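Local atomic coordinates of PilM (Pseudomonas aeruginosa, PDB entry 3HG9), a protein that is of unknown function but belongs to the PilM family of pilus-related proteins, consistent with a part in pilus formation. Residues G38-D42 with S43-L47; R52-V55 with R56-G59; S72-A75 with G76-A79; A109-A112 with P113-E116. One frame throughout, in Å; residues are numbered along the deposited sequence.

Interaction 1. Residues G38-D42 with S43-L47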
loop_
_atom_site.group_PDB
_atom_site.type_symbol
_atom_site.label_atom_id
_atom_site.label_comp_id
_atom_site.label_asym_id
_atom_site.label_seq_id
_atom_site.Cartn_x
_atom_site.Cartn_y
_atom_site.Cartn_z
ATOM N N GLY B 38 14.007 -14.481 -2.172
ATOM C CA GLY B 38 14.657 -14.285 -0.888
ATOM C C GLY B 38 15.881 -15.173 -0.762
ATOM O O GLY B 38 16.418 -15.699 -1.734
ATOM N N SER B 39 16.335 -15.363 0.453
ATOM C CA SER B 39 15.792 -14.738 1.590
ATOM C C SER B 39 17.061 -14.076 1.992
ATOM O O SER B 39 17.681 -14.518 2.949
ATOM C CB SER B 39 15.393 -15.783 2.619
ATOM O OG SER B 39 14.022 -15.642 2.989
ATOM N N PRO B 40 17.460 -12.999 1.275
ATOM C CA PRO B 40 18.869 -12.594 1.308
ATOM C C PRO B 40 19.435 -12.313 2.706
ATOM O O PRO B 40 18.732 -11.783 3.547
ATOM C CB PRO B 40 18.903 -11.317 0.423
ATOM C CG PRO B 40 17.506 -10.773 0.419
ATOM C CD PRO B 40 16.572 -11.915 0.772
ATOM N N ALA B 41 20.700 -12.651 2.940
ATOM C CA ALA B 41 21.379 -12.186 4.187
ATOM C C ALA B 41 21.747 -10.734 4.134
ATOM O O ALA B 41 22.157 -10.191 3.087
ATOM C CB ALA B 41 22.605 -12.986 4.503
ATOM N N ASP B 42 21.633 -10.145 5.314
ATOM C CA ASP B 42 21.700 -8.678 5.532
ATOM C C ASP B 42 23.008 -7.971 5.053
ATOM O O ASP B 42 23.123 -6.739 5.154
ATOM C CB ASP B 42 21.435 -8.387 7.018
ATOM C CG ASP B 42 20.643 -9.502 7.709
ATOM O OD1 ASP B 42 19.685 -9.974 7.093
ATOM O OD2 ASP B 42 20.937 -9.896 8.868
ATOM N N SER B 43 23.976 -8.761 4.543
ATOM C CA SER B 43 25.255 -8.218 4.045
ATOM C C SER B 43 24.970 -7.624 2.674
ATOM O O SER B 43 25.400 -6.526 2.329
ATOM C CB SER B 43 26.304 -9.326 3.947
ATOM O OG SER B 43 25.964 -10.380 4.852
ATOM N N ALA B 44 24.232 -8.385 1.884
ATOM C CA ALA B 44 23.454 -7.800 0.819
ATOM C C ALA B 44 22.525 -6.857 1.610
ATOM O O ALA B 44 22.822 -6.456 2.773
ATOM C CB ALA B 44 22.685 -8.873 0.100
ATOM N N LEU B 45 21.405 -6.488 1.013
ATOM C CA LEU B 45 20.541 -5.459 1.631
ATOM C C LEU B 45 21.311 -4.116 1.853
ATOM O O LEU B 45 20.864 -3.060 1.401
ATOM C CB LEU B 45 19.848 -6.006 2.892
ATOM C CG LEU B 45 18.732 -7.073 2.834
ATOM C CD1 LEU B 45 19.191 -8.313 2.315
ATOM C CD2 LEU B 45 18.237 -7.414 4.186
ATOM N N GLY B 46 22.483 -4.135 2.479
ATOM C CA GLY B 46 23.311 -2.907 2.539
ATOM C C GLY B 46 22.882 -2.077 3.722
ATOM O O GLY B 46 22.873 -0.825 3.695
ATOM N N LEU B 47 22.477 -2.799 4.759
ATOM C CA LEU B 47 21.877 -2.177 5.922
ATOM C C LEU B 47 22.879 -1.226 6.589
ATOM O O LEU B 47 24.103 -1.309 6.342
ATOM C CB LEU B 47 21.383 -3.271 6.890
ATOM C CG LEU B 47 20.173 -4.059 6.411
ATOM C CD1 LEU B 47 20.012 -5.247 7.212
ATOM C CD2 LEU B 47 18.932 -3.199 6.559
#

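Interaction 2. Residues R52-V55 with R56-G59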
loop_
_atom_site.group_PDB
_atom_site.type_symbol
_atom_site.label_atom_id
_atom_site.label_comp_id
_atom_site.label_asym_id
_atom_site.label_seq_id
_atom_site.Cartn_x
_atom_site.Cartn_y
_atom_site.Cartn_z
ATOM N N ARG B 52 21.862 -3.559 14.017
ATOM C CA ARG B 52 22.090 -4.953 14.424
ATOM C C ARG B 52 20.711 -5.618 14.300
ATOM O O ARG B 52 19.868 -5.503 15.202
ATOM C CB ARG B 52 22.559 -5.002 15.893
ATOM C CG ARG B 52 24.136 -5.242 16.184
ATOM C CD ARG B 52 24.494 -6.784 16.386
ATOM N NE ARG B 52 25.093 -7.502 15.211
ATOM C CZ ARG B 52 24.436 -8.055 14.164
ATOM N NH1 ARG B 52 23.106 -8.010 14.063
ATOM N NH2 ARG B 52 25.119 -8.676 13.204
ATOM N N LYS B 53 20.414 -6.248 13.165
ATOM C CA LYS B 53 19.082 -6.795 12.980
ATOM C C LYS B 53 18.844 -7.772 14.123
ATOM O O LYS B 53 19.774 -8.469 14.512
ATOM C CB LYS B 53 18.947 -7.485 11.602
ATOM C CG LYS B 53 17.489 -7.898 11.170
ATOM C CD LYS B 53 17.178 -9.374 11.483
ATOM C CE LYS B 53 17.743 -10.347 10.429
ATOM N NZ LYS B 53 19.220 -10.495 10.334
ATOM N N PRO B 54 17.616 -7.784 14.678
ATOM C CA PRO B 54 17.268 -8.766 15.663
ATOM C C PRO B 54 16.522 -9.871 15.009
ATOM O O PRO B 54 15.313 -9.715 14.728
ATOM C CB PRO B 54 16.277 -8.047 16.553
ATOM C CG PRO B 54 15.756 -6.934 15.747
ATOM C CD PRO B 54 16.612 -6.720 14.581
ATOM N N VAL B 55 17.149 -11.012 14.766
ATOM C CA VAL B 55 16.243 -12.067 14.409
ATOM C C VAL B 55 15.361 -12.090 15.687
ATOM O O VAL B 55 15.881 -12.081 16.839
ATOM C CB VAL B 55 16.944 -13.326 14.070
ATOM C CG1 VAL B 55 16.321 -13.871 12.787
ATOM C CG2 VAL B 55 18.442 -13.056 13.915
ATOM N N ARG B 56 14.043 -12.140 15.541
ATOM C CA ARG B 56 13.320 -12.819 14.480
ATOM C C ARG B 56 12.857 -11.954 13.272
ATOM O O ARG B 56 12.004 -12.412 12.510
ATOM C CB ARG B 56 12.131 -13.524 15.134
ATOM C CG ARG B 56 11.631 -12.958 16.551
ATOM C CD ARG B 56 12.016 -11.440 17.028
ATOM N NE ARG B 56 13.088 -11.596 17.979
ATOM C CZ ARG B 56 12.918 -11.725 19.284
ATOM N NH1 ARG B 56 11.678 -11.620 19.776
ATOM N NH2 ARG B 56 14.000 -11.935 20.101
ATOM N N LEU B 57 13.444 -10.765 13.060
ATOM C CA LEU B 57 13.179 -9.964 11.817
ATOM C C LEU B 57 13.640 -10.698 10.587
ATOM O O LEU B 57 14.856 -10.757 10.256
ATOM C CB LEU B 57 13.867 -8.589 11.792
ATOM C CG LEU B 57 13.091 -7.384 11.259
ATOM C CD1 LEU B 57 14.027 -6.138 11.244
ATOM C CD2 LEU B 57 12.321 -7.550 9.968
ATOM N N GLN B 58 12.648 -11.218 9.893
ATOM C CA GLN B 58 12.898 -12.087 8.787
ATOM C C GLN B 58 12.346 -11.404 7.606
ATOM O O GLN B 58 11.457 -10.605 7.761
ATOM C CB GLN B 58 12.210 -13.431 9.053
ATOM C CG GLN B 58 13.000 -14.307 10.078
ATOM C CD GLN B 58 12.552 -15.730 10.004
ATOM O OE1 GLN B 58 11.803 -16.196 10.894
ATOM N NE2 GLN B 58 12.887 -16.409 8.871
ATOM N N GLY B 59 12.881 -11.689 6.432
ATOM C CA GLY B 59 12.335 -11.138 5.229
ATOM C C GLY B 59 12.328 -12.225 4.194
ATOM O O GLY B 59 13.064 -13.177 4.372
#

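Interaction 3. Residues S72-A75 with G76-A79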
loop_
_atom_site.group_PDB
_atom_site.type_symbol
_atom_site.label_atom_id
_atom_site.label_comp_id
_atom_site.label_asym_id
_atom_site.label_seq_id
_atom_site.Cartn_x
_atom_site.Cartn_y
_atom_site.Cartn_z
ATOM N N SER B 72 7.025 -14.624 15.555
ATOM C CA SER B 72 6.019 -14.714 16.612
ATOM C C SER B 72 6.022 -13.464 17.500
ATOM O O SER B 72 6.938 -13.238 18.322
ATOM C CB SER B 72 6.068 -16.068 17.380
ATOM O OG SER B 72 7.398 -16.509 17.659
ATOM N N PRO B 73 4.966 -12.667 17.353
ATOM C CA PRO B 73 5.053 -11.245 17.646
ATOM C C PRO B 73 5.003 -10.976 19.121
ATOM O O PRO B 73 4.583 -11.850 19.873
ATOM C CB PRO B 73 3.793 -10.677 16.983
ATOM C CG PRO B 73 2.792 -11.799 17.116
ATOM C CD PRO B 73 3.582 -13.113 17.134
ATOM N N PRO B 74 5.523 -9.816 19.529
ATOM C CA PRO B 74 5.389 -9.110 20.808
ATOM C C PRO B 74 4.167 -8.316 20.726
ATOM O O PRO B 74 3.652 -8.193 19.632
ATOM C CB PRO B 74 6.578 -8.163 20.804
ATOM C CG PRO B 74 7.614 -8.934 20.080
ATOM C CD PRO B 74 6.847 -9.573 18.931
ATOM N N ALA B 75 3.680 -7.762 21.830
ATOM C CA ALA B 75 2.347 -7.157 21.798
ATOM C C ALA B 75 2.342 -5.668 21.511
ATOM O O ALA B 75 3.198 -4.934 21.977
ATOM C CB ALA B 75 1.569 -7.485 23.073
ATOM N N GLY B 76 1.343 -5.227 20.746
ATOM C CA GLY B 76 1.232 -3.833 20.252
ATOM C C GLY B 76 1.997 -3.577 18.960
ATOM O O GLY B 76 2.147 -2.421 18.563
ATOM N N LEU B 77 2.448 -4.647 18.301
ATOM C CA LEU B 77 3.475 -4.606 17.216
ATOM C C LEU B 77 2.818 -4.487 15.862
ATOM O O LEU B 77 3.371 -3.837 14.950
ATOM C CB LEU B 77 4.372 -5.894 17.188
ATOM C CG LEU B 77 5.242 -6.026 15.919
ATOM C CD1 LEU B 77 6.441 -5.062 15.834
ATOM C CD2 LEU B 77 5.747 -7.410 15.641
ATOM N N ALA B 78 1.673 -5.166 15.708
ATOM C CA ALA B 78 0.851 -5.055 14.478
ATOM C C ALA B 78 0.421 -3.614 14.379
ATOM O O ALA B 78 0.781 -2.861 13.434
ATOM C CB ALA B 78 -0.359 -5.961 14.579
ATOM N N ALA B 79 -0.313 -3.201 15.396
ATOM C CA ALA B 79 -0.780 -1.838 15.444
ATOM C C ALA B 79 0.373 -0.910 15.113
ATOM O O ALA B 79 0.399 -0.296 14.036
ATOM C CB ALA B 79 -1.356 -1.539 16.796
HETATM O O HOH W 1 1.685 -7.841 17.875
#

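Interaction 4. Residues A109-A112 with P113-E116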
loop_
_atom_site.group_PDB
_atom_site.type_symbol
_atom_site.label_atom_id
_atom_site.label_comp_id
_atom_site.label_asym_id
_atom_site.label_seq_id
_atom_site.Cartn_x
_atom_site.Cartn_y
_atom_site.Cartn_z
ATOM N N ALA B 109 -14.758 0.235 3.603
ATOM C CA ALA B 109 -15.405 1.570 3.750
ATOM C C ALA B 109 -15.162 2.412 2.501
ATOM O O ALA B 109 -14.147 3.157 2.481
ATOM C CB ALA B 109 -14.818 2.324 4.979
ATOM N N LEU B 110 -16.025 2.293 1.474
ATOM C CA LEU B 110 -15.755 2.958 0.178
ATOM C C LEU B 110 -16.684 4.157 0.025
ATOM O O LEU B 110 -17.883 3.965 -0.090
ATOM C CB LEU B 110 -15.977 2.009 -1.026
ATOM C CG LEU B 110 -14.935 1.025 -1.572
ATOM C CD1 LEU B 110 -15.524 0.216 -2.729
ATOM C CD2 LEU B 110 -13.620 1.615 -1.992
ATOM N N PRO B 111 -16.144 5.397 0.004
ATOM C CA PRO B 111 -17.071 6.528 -0.056
ATOM C C PRO B 111 -18.244 6.360 -1.043
ATOM O O PRO B 111 -18.118 5.716 -2.121
ATOM C CB PRO B 111 -16.159 7.722 -0.389
ATOM C CG PRO B 111 -14.901 7.376 0.315
ATOM C CD PRO B 111 -14.758 5.868 0.202
ATOM N N ALA B 112 -19.386 6.892 -0.589
ATOM C CA ALA B 112 -20.640 6.991 -1.333
ATOM C C ALA B 112 -20.439 7.574 -2.751
ATOM O O ALA B 112 -20.998 7.022 -3.729
ATOM C CB ALA B 112 -21.641 7.872 -0.534
ATOM N N PRO B 113 -19.617 8.661 -2.875
ATOM C CA PRO B 113 -19.622 9.374 -4.129
ATOM C C PRO B 113 -18.842 8.665 -5.180
ATOM O O PRO B 113 -19.060 8.908 -6.371
ATOM C CB PRO B 113 -18.970 10.710 -3.761
ATOM C CG PRO B 113 -19.302 10.889 -2.277
ATOM C CD PRO B 113 -18.904 9.447 -1.856
ATOM N N ILE B 114 -17.919 7.814 -4.753
ATOM C CA ILE B 114 -17.326 6.879 -5.678
ATOM C C ILE B 114 -18.324 5.805 -6.043
ATOM O O ILE B 114 -18.764 5.022 -5.185
ATOM C CB ILE B 114 -15.887 6.347 -5.309
ATOM C CG1 ILE B 114 -15.638 5.037 -6.050
ATOM C CG2 ILE B 114 -15.586 6.333 -3.806
ATOM C CD1 ILE B 114 -15.240 5.277 -7.551
ATOM N N PRO B 115 -18.730 5.804 -7.326
ATOM C CA PRO B 115 -19.852 4.940 -7.634
ATOM C C PRO B 115 -19.317 3.657 -8.177
ATOM O O PRO B 115 -18.106 3.473 -8.233
ATOM C CB PRO B 115 -20.600 5.740 -8.711
ATOM C CG PRO B 115 -19.555 6.427 -9.468
ATOM C CD PRO B 115 -18.414 6.711 -8.458
ATOM N N GLU B 116 -20.238 2.807 -8.608
ATOM C CA GLU B 116 -19.993 1.472 -9.132
ATOM C C GLU B 116 -18.992 1.446 -10.259
ATOM O O GLU B 116 -18.895 2.391 -11.011
ATOM C CB GLU B 116 -21.324 0.908 -9.640
ATOM C CG GLU B 116 -22.575 1.865 -9.406
ATOM C CD GLU B 116 -22.782 2.906 -10.513
ATOM O OE1 GLU B 116 -21.854 3.140 -11.307
ATOM O OE2 GLU B 116 -23.886 3.494 -10.604
#

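Interaction 1. Residues G38-D42 with S43-L47
The puckered ring of Pro40 and the flat carboxylate of Asp42 both meet Leu45, each through a different methyl. Leu45 CD1 comes against the CB-CG side of the proline ring, lying 3.5 Å from Pro40 CG and 3.6 Å from Pro40 CB, and the two side chains cross at about a right angle. Leu45 CD2 lies near the OD1 end of the carboxylate and a little out of its plane, 3.9 Å from Asp42 CA and 4.1 Å from Asp42 OD1, a loose contact between side chains that run alongside one another in the same direction. With CG of Leu45 anti to its carbonyl carbon (chi1 -70°), the branch reaches back over the turn and its two methyls divide between ring and acid. The apolar stem of Asp42 has a second neighbour, since Asp42 CB is 3.5 Å from Leu47 CD1. The polar end turns elsewhere: Asp42 OD2 forms a salt bridge with Lys53, so the methyl sits by one oxygen and the positive charge meets the other. The backbone that folds these groups together is a type I beta turn from Ala41 to Ala44, with Ala41 O 3.0 Å from Ala44 N. Gly46 follows at a positive phi, which favours glycine at this bend. The whole segment belongs to the surface loop between helix 12-31 and strand 57-62. It lies over the helix, with Pro40 on Leu26, Asp42 and Leu45 on Tyr22, and Leu47 on Arg25, while Ser39 OG bonds to Gly59 O at the strand.

Interaction 2. Residues R52-V55 with R56-G59
Lys53 lays its aliphatic chain over the root of Leu57: Lys53 CD is 3.4 Å from Leu57 CB, and Lys53 CG is 3.9 Å from Leu57 CD1. The lysine chain passes over the leucine at a slant. CG of the lysine stands anti to its backbone N (chi1 -170°), and further bends along the chain bring Lys53 CE to 2.9 Å from Leu57 O, an unusually close approach whose exact length is uncertain. The ammonium passes beyond this contact to Asp42, with which it forms a salt bridge. Next to this overlap the backbone folds into a turn, closed by Leu57 N donating to Pro54 O at 2.7 Å; the bond is nearly straight, at 171°, and uses an in-plane lone pair of the carbonyl. The peptide between Val55 and Arg56 is cis, and with the backbone angles of these two residues the bend resembles a type VIa turn, although Arg56 replaces the usual proline. Arg56 curls back on the same turn. Its NE donates to Val55 O at 3.1 Å, with the acceptor close to the guanidinium plane but met from the side of the carbonyl, at a C=O...N angle of 88°. The turn therefore has one bond on the backbone and another from a side chain. It delivers the chain into strand 57-62, which pairs antiparallel with strand 65-70 through Gln58 and Phe69. Leu57, buried, touches Ile70 of that partner strand and Leu19 and Tyr22 of helix 12-31, and Lys53 also rests on Tyr22.

Interaction 3. Residues S72-A75 with G76-A79
Leu77 and the two consecutive prolines make the compact part of this contact. Leu77 CD2 touches both rings, 4.0 Å from Pro73 CB and 4.1 Å from Pro74 CD, and the leucine extends next to Pro74. A chi1 of 168° sets CG of Leu77 on the carbonyl side of its own residue, which turns the branch back from the helix start toward the prolines. Its stem is closer still, with Leu77 CB 3.4 Å from Pro74 O. The bend through Ala75 and Gly76 contrasts with this packing, for both residues are exposed. Alongside the packed carbons a water donates to Pro74 O at 2.7 Å and accepts only a weak bond from Leu77 N, 3.3 Å away, so it links these two backbone groups. Gly76 occupies the N-cap position of helix 77-83, and its positive phi (86°) favours glycine. Val119 of the second subunit packs on both Pro73 and Leu77. The chemistry thus divides in two: proline and leucine carbons supply a hydrophobic patch at the subunit interface, while a glycine N-cap offers no side-chain acceptor to the first turn of the helix, and a water held by Pro74 O makes a weak bond with one of its N-H groups instead.

Interaction 4. Residues A109-A112 with P113-E116
Ile114 crosses Pro111 aslant, with the short branch of the isoleucine doing the touching. Ile114 CG2 lies 3.7 Å from Pro111 CB and 4.1 Å from Pro111 CD, alongside the ring. The longer branch goes the other way: chi1 of 159° swings CG1 to the far side of CB from the backbone N, and the end of the side chain leads off from Pro111. Pro113 CD reaches the same Pro111 CB, 3.6 Å away, and also lies 3.4 Å from Ala112 CB. Residues Pro111 to Ile114 have the shape of a type I beta turn with Pro113 at its third position, in the connection between strands 104-106 and 119-123 of the four-stranded antiparallel sheet. Its closing bond, from Ile114 N to Pro111 O, is weak, 3.4 Å long and bent to 122°, while the rings of Pro111 and Pro113 restrict the phi angles of their own residues. Tyr67 of the second subunit packs on Leu110 and Pro111, while Phe69 and Ala71 of that subunit meet Ile114 and Pro115 respectively.

The four contacts follow one another along the chain, each a local bend. Interactions 1 and 2 lie in and at the end of the connection from helix 12-31 to strand 57-62; their centres are about 11 Å apart, and they are joined by the Asp42-Lys53 salt bridge. Interaction 3, about 14 Å from interaction 2 between centres, leads from strand 65-70 into helix 77-83. Interaction 4 is remote, with its centre about 42 Å from that of interaction 1 on the opposite side of the chain's centre, in the part built on the four-stranded sheet. Interactions 3 and 4, whose centres are about 32 Å apart, both meet the second subunit, so widely separated turns contribute to the dimer.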